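Side-chain contact in GENE 22 product (Bacillus phage spp1, PDB 2XC8), which is of unknown function but resembles in fold a domain of the receptor-binding protein of lactococcal phage p2: residues V44-T49 against Y58-H63. Residues are numbered along the deposited sequence; the frame is centred on the assembly and turned at random.
Sequences VSFDLT and YMLYLH
Tyr58 and Phe46 reach past each other between the two strands: chi1 -73° sets Tyr58 CG beside the backbone N and anti to the carbonyl carbon, while chi1 61° sets Phe46 CG between its backbone N and carbonyl carbon. The side chains run in opposite directions, and although the ring planes are nearly parallel they are slid so far apart that they barely overlap, with centroids 5.9 Å from each other. In this slid arrangement Phe46 CE1 meets Tyr58 CB at 4.1 Å, from an oblique direction. At the far end of the phenol, Tyr58 OH donates a short hydrogen bond of 2.6 Å to Thr49 O, in the carbonyl plane and on a lone pair; because the oxygen also lies in the plane of the phenol, the bond helps fix how that ring is turned. The methyl Leu48 CD2 comes up obliquely on Tyr58 CD2 at 3.8 Å, from the centre of an inverse gamma turn that carries the chain out of the strand. Further along, Leu60 sets both methyls 4.1 Å from Phe46 CE2, CD2 lying at the edge of the ring, and Val44 CG1 adds a looser apolar touch on the same methyl. No backbone-to-backbone hydrogen bonds join the segments, whose axes pass 10.1 Å apart at 172°; apart from the bond to Thr49 O, side chains packing between two sheets make the contact, as in a beta sandwich. Val44 and Phe46 bond through their backbones to Val26 and Ile24 of strand 23-33, and Leu48 to Thr22 just before it, whereas strand 56-64 is flanked by strands 93-103 and 71-79, from which Val103 and Trp73 extend the apolar layer.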
loop_
_atom_site.group_PDB
_atom_site.type_symbol
_atom_site.label_atom_id
_atom_site.label_comp_id
_atom_site.label_asym_id
_atom_site.label_seq_id
_atom_site.Cartn_x
_atom_site.Cartn_y
_atom_site.Cartn_z
ATOM N N VAL B 44 -10.738 9.379 5.600
ATOM C CA VAL B 44 -11.840 8.488 5.874
ATOM C C VAL B 44 -11.313 7.173 6.359
ATOM O O VAL B 44 -10.322 6.708 5.917
ATOM C CB VAL B 44 -12.768 8.273 4.640
ATOM C CG1 VAL B 44 -12.114 7.480 3.579
ATOM C CG2 VAL B 44 -14.029 7.654 5.032
ATOM N N SER B 45 -12.001 6.586 7.298
ATOM C CA SER B 45 -11.689 5.266 7.734
ATOM C C SER B 45 -12.909 4.447 8.168
ATOM O O SER B 45 -13.910 5.006 8.500
ATOM C CB SER B 45 -10.557 5.304 8.768
ATOM O OG SER B 45 -10.981 5.721 10.004
ATOM N N PHE B 46 -12.811 3.124 8.125
ATOM C CA PHE B 46 -13.896 2.235 8.534
ATOM C C PHE B 46 -13.378 0.871 8.981
ATOM O O PHE B 46 -12.352 0.395 8.489
ATOM C CB PHE B 46 -14.953 2.092 7.424
ATOM C CG PHE B 46 -14.430 1.505 6.135
ATOM C CD1 PHE B 46 -14.537 0.139 5.883
ATOM C CD2 PHE B 46 -13.856 2.320 5.161
ATOM C CE1 PHE B 46 -14.066 -0.409 4.691
ATOM C CE2 PHE B 46 -13.381 1.782 3.966
ATOM C CZ PHE B 46 -13.488 0.415 3.731
ATOM N N ASP B 47 -14.096 0.253 9.916
ATOM C CA ASP B 47 -13.770 -1.088 10.388
ATOM C C ASP B 47 -14.207 -2.131 9.367
ATOM O O ASP B 47 -15.261 -1.995 8.741
ATOM C CB ASP B 47 -14.450 -1.373 11.731
ATOM C CG ASP B 47 -13.991 -0.438 12.840
ATOM O OD1 ASP B 47 -12.809 -0.032 12.844
ATOM O OD2 ASP B 47 -14.818 -0.116 13.720
ATOM N N LEU B 48 -13.391 -3.168 9.202
ATOM C CA LEU B 48 -13.758 -4.310 8.373
ATOM C C LEU B 48 -14.427 -5.363 9.255
ATOM O O LEU B 48 -13.904 -6.465 9.457
ATOM C CB LEU B 48 -12.538 -4.866 7.628
ATOM C CG LEU B 48 -11.996 -4.008 6.477
ATOM C CD1 LEU B 48 -10.583 -4.432 6.109
ATOM C CD2 LEU B 48 -12.912 -4.055 5.254
ATOM N N THR B 49 -15.594 -4.991 9.779
ATOM C CA THR B 49 -16.333 -5.790 10.750
ATOM C C THR B 49 -16.952 -7.027 10.100
ATOM O O THR B 49 -17.712 -6.908 9.135
ATOM C CB THR B 49 -17.438 -4.951 11.442
ATOM O OG1 THR B 49 -16.889 -3.707 11.894
ATOM C CG2 THR B 49 -18.032 -5.699 12.632
ATOM N N TYR B 58 -17.509 -4.952 1.569
ATOM C CA TYR B 58 -17.329 -3.524 1.806
ATOM C C TYR B 58 -16.916 -2.816 0.527
ATOM O O TYR B 58 -15.990 -3.248 -0.162
ATOM C CB TYR B 58 -16.293 -3.280 2.902
ATOM C CG TYR B 58 -16.788 -3.613 4.287
ATOM C CD1 TYR B 58 -17.484 -2.670 5.043
ATOM C CD2 TYR B 58 -16.562 -4.869 4.844
ATOM C CE1 TYR B 58 -17.943 -2.971 6.318
ATOM C CE2 TYR B 58 -17.014 -5.180 6.119
ATOM C CZ TYR B 58 -17.705 -4.227 6.849
ATOM O OH TYR B 58 -18.157 -4.525 8.112
HETATM N N MSE B 59 -17.592 -1.726 0.230
HETATM C CA MSE B 59 -17.352 -0.934 -0.941
HETATM C C MSE B 59 -17.239 0.540 -0.716
HETATM O O MSE B 59 -18.129 1.175 -0.248
HETATM C CB MSE B 59 -18.450 -1.182 -1.935
HETATM C CG MSE B 59 -17.934 -1.523 -3.260
HETATM SE SE MSE B 59 -17.895 -3.369 -3.660
HETATM C CE MSE B 59 -19.408 -3.306 -4.753
ATOM N N LEU B 60 -16.101 1.082 -1.080
ATOM C CA LEU B 60 -15.842 2.500 -0.861
ATOM C C LEU B 60 -15.898 3.276 -2.176
ATOM O O LEU B 60 -15.234 2.914 -3.148
ATOM C CB LEU B 60 -14.486 2.692 -0.170
ATOM C CG LEU B 60 -14.059 4.097 0.271
ATOM C CD1 LEU B 60 -14.937 4.631 1.400
ATOM C CD2 LEU B 60 -12.599 4.091 0.695
ATOM N N TYR B 61 -16.700 4.338 -2.193
ATOM C CA TYR B 61 -16.892 5.154 -3.390
ATOM C C TYR B 61 -16.357 6.571 -3.208
ATOM O O TYR B 61 -16.579 7.199 -2.170
ATOM C CB TYR B 61 -18.375 5.223 -3.774
ATOM C CG TYR B 61 -19.080 3.885 -3.860
ATOM C CD1 TYR B 61 -18.740 2.954 -4.843
ATOM C CD2 TYR B 61 -20.104 3.560 -2.972
ATOM C CE1 TYR B 61 -19.391 1.726 -4.925
ATOM C CE2 TYR B 61 -20.763 2.336 -3.049
ATOM C CZ TYR B 61 -20.401 1.425 -4.027
ATOM O OH TYR B 61 -21.048 0.214 -4.106
ATOM N N LEU B 62 -15.651 7.063 -4.222
ATOM C CA LEU B 62 -15.248 8.462 -4.280
ATOM C C LEU B 62 -16.011 9.137 -5.413
ATOM O O LEU B 62 -15.813 8.818 -6.586
ATOM C CB LEU B 62 -13.733 8.596 -4.480
ATOM C CG LEU B 62 -13.113 9.993 -4.348
ATOM C CD1 LEU B 62 -13.119 10.472 -2.900
ATOM C CD2 LEU B 62 -11.700 10.014 -4.908
ATOM N N HIS B 63 -16.898 10.057 -5.046
ATOM C CA HIS B 63 -17.768 10.728 -6.008
ATOM C C HIS B 63 -17.721 12.243 -5.851
ATOM O O HIS B 63 -17.348 12.757 -4.794
ATOM C CB HIS B 63 -19.206 10.220 -5.872
ATOM C CG HIS B 63 -19.699 10.185 -4.459
ATOM N ND1 HIS B 63 -20.259 11.281 -3.839
ATOM C CD2 HIS B 63 -19.701 9.191 -3.541
ATOM C CE1 HIS B 63 -20.591 10.961 -2.601
ATOM N NE2 HIS B 63 -20.262 9.699 -2.395
#